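Local coordinates for serine acetyltransferase (Entamoeba histolytica, PDB 3Q1X), which probably transfers an acetyl group to the hydroxyl of L-serine, which it binds, a step of cysteine biosynthesis, at residues A[39-44]-A[66-71]; A[74-79]-A[148-153]; A[137-142]-A[152-157]. All coordinates share one frame; numbering follows the deposited sequence.

Interaction 1: A[39-44]-A[66-71]; sequences QKLRKI and TKLVDY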
ATOM      1  N   GLN A  39      14.187   6.889   7.395  1.00 20.72           N
ATOM      2  CA  GLN A  39      14.957   6.471   8.576  1.00 21.16           C
ATOM      3  C   GLN A  39      15.848   7.612   9.073  1.00 21.34           C
ATOM      4  O   GLN A  39      15.830   7.962  10.256  1.00 21.44           O
ATOM      5  CB  GLN A  39      15.792   5.226   8.238  1.00 21.76           C
ATOM      6  CG  GLN A  39      16.590   4.640   9.400  1.00 22.13           C
ATOM      7  CD  GLN A  39      15.759   3.774  10.328  1.00 23.82           C
ATOM      8  OE1 GLN A  39      14.552   3.626  10.150  1.00 23.74           O
ATOM      9  NE2 GLN A  39      16.408   3.193  11.325  1.00 25.14           N
ATOM     10  N   LYS A  40      16.593   8.203   8.143  1.00 21.19           N
ATOM     11  CA  LYS A  40      17.529   9.282   8.448  1.00 21.57           C
ATOM     12  C   LYS A  40      16.828  10.577   8.843  1.00 21.29           C
ATOM     13  O   LYS A  40      17.186  11.185   9.845  1.00 21.38           O
ATOM     14  CB  LYS A  40      18.515   9.499   7.293  1.00 22.24           C
ATOM     15  CG  LYS A  40      19.562   8.384   7.141  1.00 23.85           C
ATOM     16  CD  LYS A  40      20.039   7.898   8.504  1.00 27.16           C
ATOM     17  CE  LYS A  40      21.124   6.843   8.407  1.00 28.64           C
ATOM     18  NZ  LYS A  40      21.169   6.061   9.675  1.00 28.98           N
ATOM     19  N   LEU A  41      15.817  10.983   8.077  1.00 20.83           N
ATOM     20  CA  LEU A  41      15.135  12.247   8.333  1.00 20.96           C
ATOM     21  C   LEU A  41      14.345  12.220   9.643  1.00 21.16           C
ATOM     22  O   LEU A  41      14.236  13.246  10.324  1.00 21.24           O
ATOM     23  CB  LEU A  41      14.239  12.648   7.160  1.00 20.74           C
ATOM     24  CG  LEU A  41      14.902  13.132   5.867  1.00 20.98           C
ATOM     25  CD1 LEU A  41      13.922  13.081   4.708  1.00 19.89           C
ATOM     26  CD2 LEU A  41      15.460  14.541   6.032  1.00 20.91           C
ATOM     27  N   ARG A  42      13.814  11.046   9.989  1.00 21.47           N
ATOM     28  CA  ARG A  42      13.148  10.845  11.286  1.00 22.16           C
ATOM     29  C   ARG A  42      14.099  11.178  12.452  1.00 22.07           C
ATOM     30  O   ARG A  42      13.719  11.891  13.381  1.00 22.35           O
ATOM     31  CB  ARG A  42      12.541   9.425  11.404  1.00 21.98           C
ATOM     32  CG  ARG A  42      11.388   9.159  10.401  1.00 24.09           C
ATOM     33  CD  ARG A  42      10.241   8.228  10.843  1.00 27.27           C
ATOM     34  NE  ARG A  42      10.623   6.833  11.028  1.00 25.76           N
ATOM     35  CZ  ARG A  42       9.809   5.768  10.994  1.00 23.63           C
ATOM     36  NH1 ARG A  42       8.505   5.851  10.712  1.00 22.30           N
ATOM     37  NH2 ARG A  42      10.325   4.578  11.221  1.00 23.44           N
ATOM     38  N   LYS A  43      15.337  10.688  12.372  1.00 22.53           N
ATOM     39  CA  LYS A  43      16.349  10.902  13.412  1.00 23.54           C
ATOM     40  C   LYS A  43      16.789  12.358  13.482  1.00 23.48           C
ATOM     41  O   LYS A  43      16.957  12.917  14.573  1.00 23.44           O
ATOM     42  CB  LYS A  43      17.565   9.994  13.191  1.00 23.69           C
ATOM     43  CG  LYS A  43      17.299   8.535  13.535  1.00 25.19           C
ATOM     44  CD  LYS A  43      18.543   7.669  13.431  1.00 27.16           C
ATOM     45  CE  LYS A  43      18.303   6.329  14.112  1.00 30.61           C
ATOM     46  NZ  LYS A  43      19.231   5.272  13.637  1.00 32.08           N
ATOM     47  N   ILE A  44      16.962  12.963  12.309  1.00 23.44           N
ATOM     48  CA  ILE A  44      17.426  14.344  12.176  1.00 23.38           C
ATOM     49  C   ILE A  44      16.417  15.356  12.724  1.00 23.26           C
ATOM     50  O   ILE A  44      16.779  16.256  13.490  1.00 23.59           O
ATOM     51  CB  ILE A  44      17.744  14.665  10.692  1.00 23.56           C
ATOM     52  CG1 ILE A  44      18.880  13.758  10.178  1.00 23.34           C
ATOM     53  CG2 ILE A  44      18.076  16.147  10.507  1.00 23.50           C
ATOM     54  CD1 ILE A  44      19.034  13.728   8.658  1.00 23.82           C
ATOM     55  N   THR A  66      25.080  13.673   7.830  1.00 22.79           N
ATOM     56  CA  THR A  66      26.158  13.271   6.919  1.00 23.31           C
ATOM     57  C   THR A  66      25.802  11.988   6.166  1.00 22.92           C
ATOM     58  O   THR A  66      26.000  11.906   4.950  1.00 22.84           O
ATOM     59  CB  THR A  66      27.495  13.089   7.694  1.00 23.18           C
ATOM     60  OG1 THR A  66      27.831  14.326   8.333  1.00 23.80           O
ATOM     61  CG2 THR A  66      28.646  12.679   6.754  1.00 24.12           C
ATOM     62  N   LYS A  67      25.283  10.995   6.888  1.00 22.70           N
ATOM     63  CA  LYS A  67      24.877   9.735   6.263  1.00 23.26           C
ATOM     64  C   LYS A  67      23.804   9.972   5.208  1.00 22.75           C
ATOM     65  O   LYS A  67      23.882   9.417   4.109  1.00 22.97           O
ATOM     66  CB  LYS A  67      24.387   8.721   7.298  1.00 23.54           C
ATOM     67  CG  LYS A  67      25.476   8.168   8.195  1.00 25.81           C
ATOM     68  CD  LYS A  67      25.029   6.846   8.813  1.00 28.58           C
ATOM     69  CE  LYS A  67      25.471   6.704  10.265  1.00 31.24           C
ATOM     70  NZ  LYS A  67      26.948   6.633  10.426  1.00 32.08           N
ATOM     71  N   LEU A  68      22.819  10.803   5.545  1.00 22.61           N
ATOM     72  CA  LEU A  68      21.767  11.194   4.598  1.00 22.98           C
ATOM     73  C   LEU A  68      22.309  11.951   3.387  1.00 23.16           C
ATOM     74  O   LEU A  68      21.963  11.633   2.248  1.00 22.75           O
ATOM     75  CB  LEU A  68      20.682  12.031   5.282  1.00 23.07           C
ATOM     76  CG  LEU A  68      19.463  12.387   4.414  1.00 24.50           C
ATOM     77  CD1 LEU A  68      18.659  11.155   3.986  1.00 25.99           C
ATOM     78  CD2 LEU A  68      18.584  13.391   5.110  1.00 25.84           C
ATOM     79  N   VAL A  69      23.144  12.959   3.642  1.00 23.34           N
ATOM     80  CA  VAL A  69      23.760  13.748   2.580  1.00 23.92           C
ATOM     81  C   VAL A  69      24.565  12.859   1.628  1.00 23.69           C
ATOM     82  O   VAL A  69      24.444  12.971   0.409  1.00 24.02           O
ATOM     83  CB  VAL A  69      24.639  14.898   3.169  1.00 23.75           C
ATOM     84  CG1 VAL A  69      25.742  15.317   2.197  1.00 24.83           C
ATOM     85  CG2 VAL A  69      23.764  16.082   3.538  1.00 25.54           C
ATOM     86  N   ASP A  70      25.373  11.964   2.186  1.00 23.84           N
ATOM     87  CA  ASP A  70      26.187  11.082   1.351  1.00 23.98           C
ATOM     88  C   ASP A  70      25.316  10.175   0.479  1.00 23.15           C
ATOM     89  O   ASP A  70      25.629   9.957  -0.693  1.00 22.53           O
ATOM     90  CB  ASP A  70      27.172  10.274   2.197  1.00 24.72           C
ATOM     91  CG  ASP A  70      28.336  11.117   2.720  1.00 26.51           C
ATOM     92  OD1 ASP A  70      28.659  12.172   2.128  1.00 30.24           O
ATOM     93  OD2 ASP A  70      28.947  10.709   3.730  1.00 29.56           O
ATOM     94  N   TYR A  71      24.209   9.690   1.046  1.00 22.47           N
ATOM     95  CA  TYR A  71      23.293   8.793   0.337  1.00 22.19           C
ATOM     96  C   TYR A  71      22.571   9.503  -0.812  1.00 21.90           C
ATOM     97  O   TYR A  71      22.537   8.985  -1.940  1.00 21.40           O
ATOM     98  CB  TYR A  71      22.292   8.160   1.312  1.00 22.48           C
ATOM     99  CG  TYR A  71      21.340   7.161   0.682  1.00 23.05           C
ATOM    100  CD1 TYR A  71      21.613   5.793   0.704  1.00 24.75           C
ATOM    101  CD2 TYR A  71      20.160   7.585   0.074  1.00 24.40           C
ATOM    102  CE1 TYR A  71      20.728   4.868   0.125  1.00 25.98           C
ATOM    103  CE2 TYR A  71      19.275   6.676  -0.510  1.00 26.66           C
ATOM    104  CZ  TYR A  71      19.565   5.323  -0.481  1.00 27.05           C
ATOM    105  OH  TYR A  71      18.684   4.430  -1.059  1.00 28.03           O
TER
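K40 and L68 bring helices 36-45 and 59-79 together as a nearly antiparallel pair, the axes of the short segments 9.7 Å apart at closest and their directions 147° apart. L68 is the side chain on which the contact turns. With CG anti to the backbone N (chi1 -175°), its isobutyl group reaches across to the facing helix and divides its two methyls between different neighbours. CD1 lies against the first side-chain carbon of K40, with L68 CD1 to K40 CB at 3.7 Å. CD2 enters the angle between L41 and I44: it meets L41 CD2 at 3.5 Å, tighter than ordinary van der Waals contact, and I44 CD1 at 3.6 Å. The L41 and L68 chains cross at about a right angle, and their CD2 methyls make the closest touch. This is ordinary apolar helix packing within the helical N-terminal part of the chain, which precedes the left-handed beta-helix; L12 of helix 2-18 also touches I44. Toward the more exposed side the lysines take over. The K40 chain, bent at chi2 (-39°), crosses K67 obliquely, its CE 3.9 Å from K67 CB. Both amines carry like charge, yet their NZ atoms stay 5.9 Å apart, and K40 NZ forms a salt bridge with E64, one turn before L68 on the same helix, which would offset part of that repulsion.

Interaction 2: A[74-79]-A[148-153]; sequences DSVTAY and RYYCRE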
ATOM      1  N   ASP A  74      24.985  10.483  -3.595  1.00 21.91           N
ATOM      2  CA  ASP A  74      25.306   9.299  -4.408  1.00 22.51           C
ATOM      3  C   ASP A  74      24.209   8.952  -5.415  1.00 21.71           C
ATOM      4  O   ASP A  74      24.493   8.698  -6.591  1.00 20.90           O
ATOM      5  CB  ASP A  74      25.665   8.103  -3.515  1.00 23.21           C
ATOM      6  CG  ASP A  74      27.070   8.224  -2.918  1.00 26.75           C
ATOM      7  OD1 ASP A  74      27.808   9.152  -3.308  1.00 30.93           O
ATOM      8  OD2 ASP A  74      27.441   7.395  -2.059  1.00 31.23           O
ATOM      9  N   SER A  75      22.960   8.999  -4.959  1.00 21.01           N
ATOM     10  CA  SER A  75      21.808   8.715  -5.806  1.00 20.71           C
ATOM     11  C   SER A  75      21.556   9.799  -6.859  1.00 20.10           C
ATOM     12  O   SER A  75      21.269   9.490  -8.016  1.00 19.67           O
ATOM     13  CB  SER A  75      20.567   8.513  -4.941  1.00 20.82           C
ATOM     14  OG  SER A  75      20.726   7.380  -4.100  1.00 22.17           O
ATOM     15  N   VAL A  76      21.687  11.067  -6.479  1.00 19.49           N
ATOM     16  CA  VAL A  76      21.533  12.142  -7.461  1.00 19.05           C
ATOM     17  C   VAL A  76      22.628  12.052  -8.526  1.00 18.99           C
ATOM     18  O   VAL A  76      22.352  12.239  -9.699  1.00 18.71           O
ATOM     19  CB  VAL A  76      21.484  13.559  -6.821  1.00 18.99           C
ATOM     20  CG1 VAL A  76      21.461  14.638  -7.900  1.00 18.33           C
ATOM     21  CG2 VAL A  76      20.256  13.700  -5.947  1.00 19.70           C
ATOM     22  N   THR A  77      23.861  11.751  -8.109  1.00 19.35           N
ATOM     23  CA  THR A  77      24.976  11.598  -9.052  1.00 19.94           C
ATOM     24  C   THR A  77      24.711  10.474 -10.074  1.00 20.13           C
ATOM     25  O   THR A  77      24.970  10.633 -11.278  1.00 21.07           O
ATOM     26  CB  THR A  77      26.299  11.329  -8.305  1.00 19.81           C
ATOM     27  OG1 THR A  77      26.621  12.461  -7.475  1.00 18.72           O
ATOM     28  CG2 THR A  77      27.438  11.078  -9.289  1.00 20.44           C
ATOM     29  N   ALA A  78      24.189   9.349  -9.591  1.00 20.82           N
ATOM     30  CA  ALA A  78      23.890   8.199 -10.458  1.00 20.70           C
ATOM     31  C   ALA A  78      22.961   8.560 -11.620  1.00 20.82           C
ATOM     32  O   ALA A  78      23.190   8.144 -12.754  1.00 21.06           O
ATOM     33  CB  ALA A  78      23.325   7.038  -9.648  1.00 20.70           C
ATOM     34  N   TYR A  79      21.939   9.358 -11.329  1.00 20.72           N
ATOM     35  CA  TYR A  79      20.943   9.760 -12.318  1.00 20.59           C
ATOM     36  C   TYR A  79      21.330  11.005 -13.111  1.00 20.96           C
ATOM     37  O   TYR A  79      20.793  11.258 -14.192  1.00 21.14           O
ATOM     38  CB  TYR A  79      19.610  10.025 -11.626  1.00 20.69           C
ATOM     39  CG  TYR A  79      18.860   8.784 -11.204  1.00 19.67           C
ATOM     40  CD1 TYR A  79      18.079   8.072 -12.117  1.00 20.02           C
ATOM     41  CD2 TYR A  79      18.921   8.333  -9.887  1.00 20.07           C
ATOM     42  CE1 TYR A  79      17.375   6.947 -11.712  1.00 19.23           C
ATOM     43  CE2 TYR A  79      18.237   7.216  -9.482  1.00 17.89           C
ATOM     44  CZ  TYR A  79      17.462   6.528 -10.394  1.00 18.80           C
ATOM     45  OH  TYR A  79      16.772   5.411  -9.996  1.00 20.62           O
ATOM     46  N   ARG A 148      14.887  15.436 -11.697  1.00 17.87           N
ATOM     47  CA  ARG A 148      13.647  14.846 -12.184  1.00 18.35           C
ATOM     48  C   ARG A 148      13.567  13.329 -12.014  1.00 18.43           C
ATOM     49  O   ARG A 148      12.536  12.730 -12.301  1.00 19.57           O
ATOM     50  CB  ARG A 148      13.432  15.230 -13.657  1.00 18.44           C
ATOM     51  CG  ARG A 148      13.193  16.732 -13.905  1.00 18.23           C
ATOM     52  CD  ARG A 148      11.812  17.137 -13.407  1.00 20.08           C
ATOM     53  NE  ARG A 148      11.565  18.562 -13.596  1.00 17.94           N
ATOM     54  CZ  ARG A 148      11.949  19.516 -12.750  1.00 18.99           C
ATOM     55  NH1 ARG A 148      12.610  19.207 -11.645  1.00 17.93           N
ATOM     56  NH2 ARG A 148      11.675  20.789 -13.017  1.00 20.06           N
ATOM     57  N   TYR A 149      14.649  12.715 -11.551  1.00 17.77           N
ATOM     58  CA  TYR A 149      14.720  11.261 -11.457  1.00 18.01           C
ATOM     59  C   TYR A 149      14.723  10.727 -10.023  1.00 17.53           C
ATOM     60  O   TYR A 149      13.780  10.028  -9.597  1.00 17.27           O
ATOM     61  CB  TYR A 149      15.949  10.756 -12.212  1.00 17.87           C
ATOM     62  CG  TYR A 149      15.767  10.763 -13.718  1.00 17.26           C
ATOM     63  CD1 TYR A 149      15.914  11.944 -14.445  1.00 18.20           C
ATOM     64  CD2 TYR A 149      15.444   9.597 -14.413  1.00 18.45           C
ATOM     65  CE1 TYR A 149      15.738  11.972 -15.824  1.00 18.89           C
ATOM     66  CE2 TYR A 149      15.267   9.613 -15.806  1.00 19.15           C
ATOM     67  CZ  TYR A 149      15.416  10.812 -16.496  1.00 19.60           C
ATOM     68  OH  TYR A 149      15.250  10.863 -17.865  1.00 20.63           O
ATOM     69  N   TYR A 150      15.784  11.031  -9.279  1.00 17.62           N
ATOM     70  CA  TYR A 150      15.905  10.491  -7.929  1.00 17.06           C
ATOM     71  C   TYR A 150      14.797  10.992  -6.987  1.00 17.03           C
ATOM     72  O   TYR A 150      14.296  10.218  -6.163  1.00 15.91           O
ATOM     73  CB  TYR A 150      17.323  10.676  -7.343  1.00 17.45           C
ATOM     74  CG  TYR A 150      17.382  10.376  -5.863  1.00 16.78           C
ATOM     75  CD1 TYR A 150      17.133   9.087  -5.370  1.00 17.64           C
ATOM     76  CD2 TYR A 150      17.655  11.386  -4.954  1.00 18.68           C
ATOM     77  CE1 TYR A 150      17.157   8.830  -3.993  1.00 18.28           C
ATOM     78  CE2 TYR A 150      17.696  11.139  -3.596  1.00 19.25           C
ATOM     79  CZ  TYR A 150      17.446   9.869  -3.117  1.00 19.58           C
ATOM     80  OH  TYR A 150      17.484   9.657  -1.755  1.00 20.79           O
ATOM     81  N   CYS A 151      14.392  12.262  -7.124  1.00 16.16           N
ATOM     82  CA  CYS A 151      13.290  12.800  -6.295  1.00 16.35           C
ATOM     83  C   CYS A 151      11.986  12.025  -6.515  1.00 16.00           C
ATOM     84  O   CYS A 151      11.214  11.834  -5.577  1.00 15.17           O
ATOM     85  CB  CYS A 151      13.088  14.317  -6.493  1.00 16.51           C
ATOM     86  SG  CYS A 151      12.564  14.850  -8.167  1.00 18.74           S
ATOM     87  N   ARG A 152      11.761  11.549  -7.741  1.00 16.05           N
ATOM     88  CA  ARG A 152      10.631  10.661  -7.991  1.00 16.23           C
ATOM     89  C   ARG A 152      10.817   9.283  -7.346  1.00 16.16           C
ATOM     90  O   ARG A 152       9.868   8.739  -6.774  1.00 16.37           O
ATOM     91  CB  ARG A 152      10.336  10.523  -9.488  1.00 15.68           C
ATOM     92  CG  ARG A 152       9.203   9.538  -9.787  1.00 16.99           C
ATOM     93  CD  ARG A 152       7.831  10.013  -9.283  1.00 16.67           C
ATOM     94  NE  ARG A 152       6.764   9.067  -9.635  1.00 17.71           N
ATOM     95  CZ  ARG A 152       6.101   9.053 -10.792  1.00 18.13           C
ATOM     96  NH1 ARG A 152       6.367   9.941 -11.747  1.00 18.02           N
ATOM     97  NH2 ARG A 152       5.164   8.140 -10.998  1.00 20.16           N
ATOM     98  N   GLU A 153      12.035   8.729  -7.421  1.00 16.75           N
ATOM     99  CA  GLU A 153      12.337   7.427  -6.817  1.00 17.13           C
ATOM    100  C   GLU A 153      12.111   7.457  -5.308  1.00 16.58           C
ATOM    101  O   GLU A 153      11.524   6.542  -4.733  1.00 16.86           O
ATOM    102  CB  GLU A 153      13.781   7.009  -7.106  1.00 17.55           C
ATOM    103  CG  GLU A 153      14.125   5.600  -6.633  1.00 20.47           C
ATOM    104  CD  GLU A 153      15.414   5.084  -7.247  1.00 23.21           C
ATOM    105  OE1 GLU A 153      16.439   5.799  -7.190  1.00 27.40           O
ATOM    106  OE2 GLU A 153      15.399   3.970  -7.793  1.00 25.51           O
TER
HETATM  107  O   HOH W   1      18.330   5.665  -4.582  1.00 36.33           O
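Y79 OH is held from two subunits: it forms a weak hydrogen bond to E153 OE1 at 2.9 Å and is also hydrogen-bonded to R125 of the second subunit. The contact joins the C-terminal end of helix 59-79 to the start of helix 150-162, in the helical part of this hexapeptide-repeat enzyme, at a subunit interface. E153, extended beyond CG, brings its carboxylate to the edge of the Y79 ring, the two planes 76° apart. Its charge has a partner in the same R125, through a salt bridge at OE2, which would probably steady the carboxylate as an anion. Nearer its CB end, the Y79 ring packs against the turn leading into helix 150-162: Y149 CB comes within 3.4 Å of Y79 CD1, while the two tyrosine rings meet rim to rim, centroids 5.9 Å apart. Y150 differs from Y149 in having CG anti to its own N (chi1 169°), and its ring lies against S75 and V76 of helix 59-79. V76 CG2 touches it at CD2, 3.6 Å away, and S75 CB makes a CH-pi contact over one face, 3.6 Å from the centroid. One water joins S75 OG, at 3.0 Å, to E153 OE1, to which it donates a hydrogen bond.

Interaction 3: A[137-142]-A[152-157]; sequences RIAHVL and REMMES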
ATOM      1  N   ARG A 137       8.893  16.856   1.688  1.00 16.38           N
ATOM      2  CA  ARG A 137       9.416  18.208   1.820  1.00 16.61           C
ATOM      3  C   ARG A 137      10.873  18.280   1.371  1.00 16.82           C
ATOM      4  O   ARG A 137      11.327  19.304   0.833  1.00 17.44           O
ATOM      5  CB  ARG A 137       9.183  18.756   3.232  1.00 17.06           C
ATOM      6  CG  ARG A 137       7.686  18.990   3.493  1.00 18.21           C
ATOM      7  CD  ARG A 137       7.415  20.093   4.509  1.00 18.00           C
ATOM      8  NE  ARG A 137       5.987  20.188   4.830  1.00 18.05           N
ATOM      9  CZ  ARG A 137       5.091  20.826   4.080  1.00 16.23           C
ATOM     10  NH1 ARG A 137       5.467  21.450   2.960  1.00 16.34           N
ATOM     11  NH2 ARG A 137       3.822  20.855   4.456  1.00 17.03           N
ATOM     12  N   ILE A 138      11.591  17.174   1.544  1.00 16.64           N
ATOM     13  CA  ILE A 138      12.961  17.090   1.041  1.00 17.78           C
ATOM     14  C   ILE A 138      12.986  16.811  -0.466  1.00 16.97           C
ATOM     15  O   ILE A 138      13.691  17.503  -1.204  1.00 17.00           O
ATOM     16  CB  ILE A 138      13.822  16.105   1.867  1.00 17.85           C
ATOM     17  CG1 ILE A 138      14.284  16.778   3.177  1.00 20.03           C
ATOM     18  CG2 ILE A 138      15.026  15.620   1.062  1.00 19.17           C
ATOM     19  CD1 ILE A 138      13.213  16.914   4.251  1.00 23.58           C
ATOM     20  N   ALA A 139      12.196  15.834  -0.922  1.00 16.63           N
ATOM     21  CA  ALA A 139      12.078  15.529  -2.357  1.00 17.12           C
ATOM     22  C   ALA A 139      11.733  16.763  -3.205  1.00 17.41           C
ATOM     23  O   ALA A 139      12.243  16.931  -4.325  1.00 17.59           O
ATOM     24  CB  ALA A 139      11.066  14.419  -2.585  1.00 16.54           C
ATOM     25  N   HIS A 140      10.870  17.627  -2.675  1.00 17.85           N
ATOM     26  CA  HIS A 140      10.509  18.866  -3.360  1.00 18.44           C
ATOM     27  C   HIS A 140      11.690  19.824  -3.570  1.00 18.59           C
ATOM     28  O   HIS A 140      11.764  20.488  -4.611  1.00 19.20           O
ATOM     29  CB  HIS A 140       9.347  19.579  -2.657  1.00 18.69           C
ATOM     30  CG  HIS A 140       8.843  20.776  -3.401  1.00 18.48           C
ATOM     31  ND1 HIS A 140       8.276  20.690  -4.654  1.00 18.85           N
ATOM     32  CD2 HIS A 140       8.843  22.091  -3.077  1.00 19.37           C
ATOM     33  CE1 HIS A 140       7.945  21.900  -5.068  1.00 19.35           C
ATOM     34  NE2 HIS A 140       8.269  22.767  -4.126  1.00 19.56           N
ATOM     35  N   VAL A 141      12.619  19.882  -2.610  1.00 18.28           N
ATOM     36  CA  VAL A 141      13.821  20.732  -2.773  1.00 18.22           C
ATOM     37  C   VAL A 141      14.685  20.246  -3.947  1.00 18.46           C
ATOM     38  O   VAL A 141      15.204  21.051  -4.727  1.00 18.25           O
ATOM     39  CB  VAL A 141      14.644  20.868  -1.465  1.00 18.43           C
ATOM     40  CG1 VAL A 141      15.833  21.792  -1.670  1.00 16.97           C
ATOM     41  CG2 VAL A 141      13.775  21.421  -0.354  1.00 18.04           C
ATOM     42  N   LEU A 142      14.818  18.925  -4.073  1.00 18.11           N
ATOM     43  CA  LEU A 142      15.446  18.318  -5.241  1.00 18.75           C
ATOM     44  C   LEU A 142      14.751  18.727  -6.535  1.00 18.79           C
ATOM     45  O   LEU A 142      15.417  19.127  -7.498  1.00 18.58           O
ATOM     46  CB  LEU A 142      15.489  16.796  -5.114  1.00 18.95           C
ATOM     47  CG  LEU A 142      16.577  16.219  -4.211  1.00 20.28           C
ATOM     48  CD1 LEU A 142      16.449  14.716  -4.155  1.00 23.39           C
ATOM     49  CD2 LEU A 142      17.956  16.611  -4.722  1.00 22.08           C
ATOM     50  N   ARG A 152      11.761  11.549  -7.741  1.00 16.05           N
ATOM     51  CA  ARG A 152      10.631  10.661  -7.991  1.00 16.23           C
ATOM     52  C   ARG A 152      10.817   9.283  -7.346  1.00 16.16           C
ATOM     53  O   ARG A 152       9.868   8.739  -6.774  1.00 16.37           O
ATOM     54  CB  ARG A 152      10.336  10.523  -9.488  1.00 15.68           C
ATOM     55  CG  ARG A 152       9.203   9.538  -9.787  1.00 16.99           C
ATOM     56  CD  ARG A 152       7.831  10.013  -9.283  1.00 16.67           C
ATOM     57  NE  ARG A 152       6.764   9.067  -9.635  1.00 17.71           N
ATOM     58  CZ  ARG A 152       6.101   9.053 -10.792  1.00 18.13           C
ATOM     59  NH1 ARG A 152       6.367   9.941 -11.747  1.00 18.02           N
ATOM     60  NH2 ARG A 152       5.164   8.140 -10.998  1.00 20.16           N
ATOM     61  N   GLU A 153      12.035   8.729  -7.421  1.00 16.75           N
ATOM     62  CA  GLU A 153      12.337   7.427  -6.817  1.00 17.13           C
ATOM     63  C   GLU A 153      12.111   7.457  -5.308  1.00 16.58           C
ATOM     64  O   GLU A 153      11.524   6.542  -4.733  1.00 16.86           O
ATOM     65  CB  GLU A 153      13.781   7.009  -7.106  1.00 17.55           C
ATOM     66  CG  GLU A 153      14.125   5.600  -6.633  1.00 20.47           C
ATOM     67  CD  GLU A 153      15.414   5.084  -7.247  1.00 23.21           C
ATOM     68  OE1 GLU A 153      16.439   5.799  -7.190  1.00 27.40           O
ATOM     69  OE2 GLU A 153      15.399   3.970  -7.793  1.00 25.51           O
ATOM     70  N   MET A 154      12.583   8.531  -4.683  1.00 16.64           N
ATOM     71  CA  MET A 154      12.380   8.743  -3.253  1.00 16.87           C
ATOM     72  C   MET A 154      10.895   8.716  -2.897  1.00 16.37           C
ATOM     73  O   MET A 154      10.483   8.039  -1.951  1.00 17.33           O
ATOM     74  CB  MET A 154      12.992  10.078  -2.838  1.00 16.99           C
ATOM     75  CG  MET A 154      13.133  10.257  -1.339  1.00 19.85           C
ATOM     76  SD  MET A 154      13.635  11.930  -0.862  1.00 24.26           S
ATOM     77  CE  MET A 154      14.739  12.313  -2.187  1.00 19.19           C
ATOM     78  N   MET A 155      10.084   9.434  -3.671  1.00 16.33           N
ATOM     79  CA  MET A 155       8.642   9.453  -3.408  1.00 16.07           C
ATOM     80  C   MET A 155       7.937   8.127  -3.730  1.00 15.61           C
ATOM     81  O   MET A 155       6.890   7.818  -3.145  1.00 14.88           O
ATOM     82  CB  MET A 155       7.962  10.611  -4.136  1.00 15.97           C
ATOM     83  CG  MET A 155       8.378  11.983  -3.652  1.00 16.84           C
ATOM     84  SD  MET A 155       8.424  12.160  -1.872  1.00 17.46           S
ATOM     85  CE  MET A 155       6.677  12.050  -1.466  1.00 17.32           C
ATOM     86  N   GLU A 156       8.515   7.327  -4.623  1.00 15.88           N
ATOM     87  CA  GLU A 156       8.004   5.971  -4.847  1.00 16.03           C
ATOM     88  C   GLU A 156       8.265   5.030  -3.655  1.00 16.49           C
ATOM     89  O   GLU A 156       7.496   4.079  -3.416  1.00 16.93           O
ATOM     90  CB  GLU A 156       8.543   5.380  -6.152  1.00 15.83           C
ATOM     91  CG  GLU A 156       7.911   5.974  -7.423  1.00 16.78           C
ATOM     92  CD  GLU A 156       6.395   5.941  -7.442  1.00 16.31           C
ATOM     93  OE1 GLU A 156       5.782   5.016  -6.866  1.00 16.61           O
ATOM     94  OE2 GLU A 156       5.814   6.854  -8.057  1.00 17.43           O
ATOM     95  N   SER A 157       9.328   5.299  -2.897  1.00 17.04           N
ATOM     96  CA  SER A 157       9.518   4.635  -1.599  1.00 17.45           C
ATOM     97  C   SER A 157       8.382   4.983  -0.630  1.00 17.02           C
ATOM     98  O   SER A 157       7.803   4.105   0.010  1.00 17.14           O
ATOM     99  CB  SER A 157      10.872   4.974  -0.982  1.00 17.56           C
ATOM    100  OG  SER A 157      11.932   4.399  -1.718  1.00 19.92           O
TER
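A139 faces two methionines, M154 and M155, and the side chains that meet between 137-142 and 152-157 do so through apolar groups alone. M155 SD lies 3.5 Å from A139 CB, reached by a chain folded at chi2 and chi3 that curls back toward the alanine. M154 instead runs straight out as far as its sulfur, with CG anti to the backbone N, and bends only at the last torsion. Its SD thus passes A139 CB at 4.0 Å, and its terminal methyl goes on to L142, where M154 CE meets L142 CD1 at 3.5 Å with the two chains at about a right angle. I138 CG2 adds a looser touch on M154 SD.

The ionic interaction lies within helix 150-162 itself. R152 grips E156 side-on, NE and NH2 both donating to the one oxygen OE2; the NE bond is 2.9 Å long, fairly straight at 164°, and uses the anti lone pair. That oxygen sits in the guanidinium plane, which would restrain the rotation of the arginine head, and L122 of the second subunit packs against R152.

With segment axes 9.5 Å apart and directions 164° apart, helices 128-144 and 150-162 form an antiparallel helical hairpin, the last helical pair before the left-handed beta-helix begins at strand 165-166.

In the fold
The three contacts form a continuous path through the helical part of the chain. Interactions 1 and 2 both use helix 59-79, their centres 16 Å apart, and touch where Y71 CE2 lies 3.7 Å from Y150 OH. Interactions 2 and 3 are closer, with 9 Å between centres; they share R152 and E153, and L142 CD1 reaches Y150 CD2 at 3.6 Å. L41 CD2 closes the circuit from interaction 1 to interaction 3 by meeting I138 CD1 at 3.7 Å. Serine is bound by A206, H208, R222 and H223 in the beta-helical part, and the M155 side chain lies about 12 Å from a bound serine. Interactions 2 and 3 also reach the second subunit, unlike interaction 1.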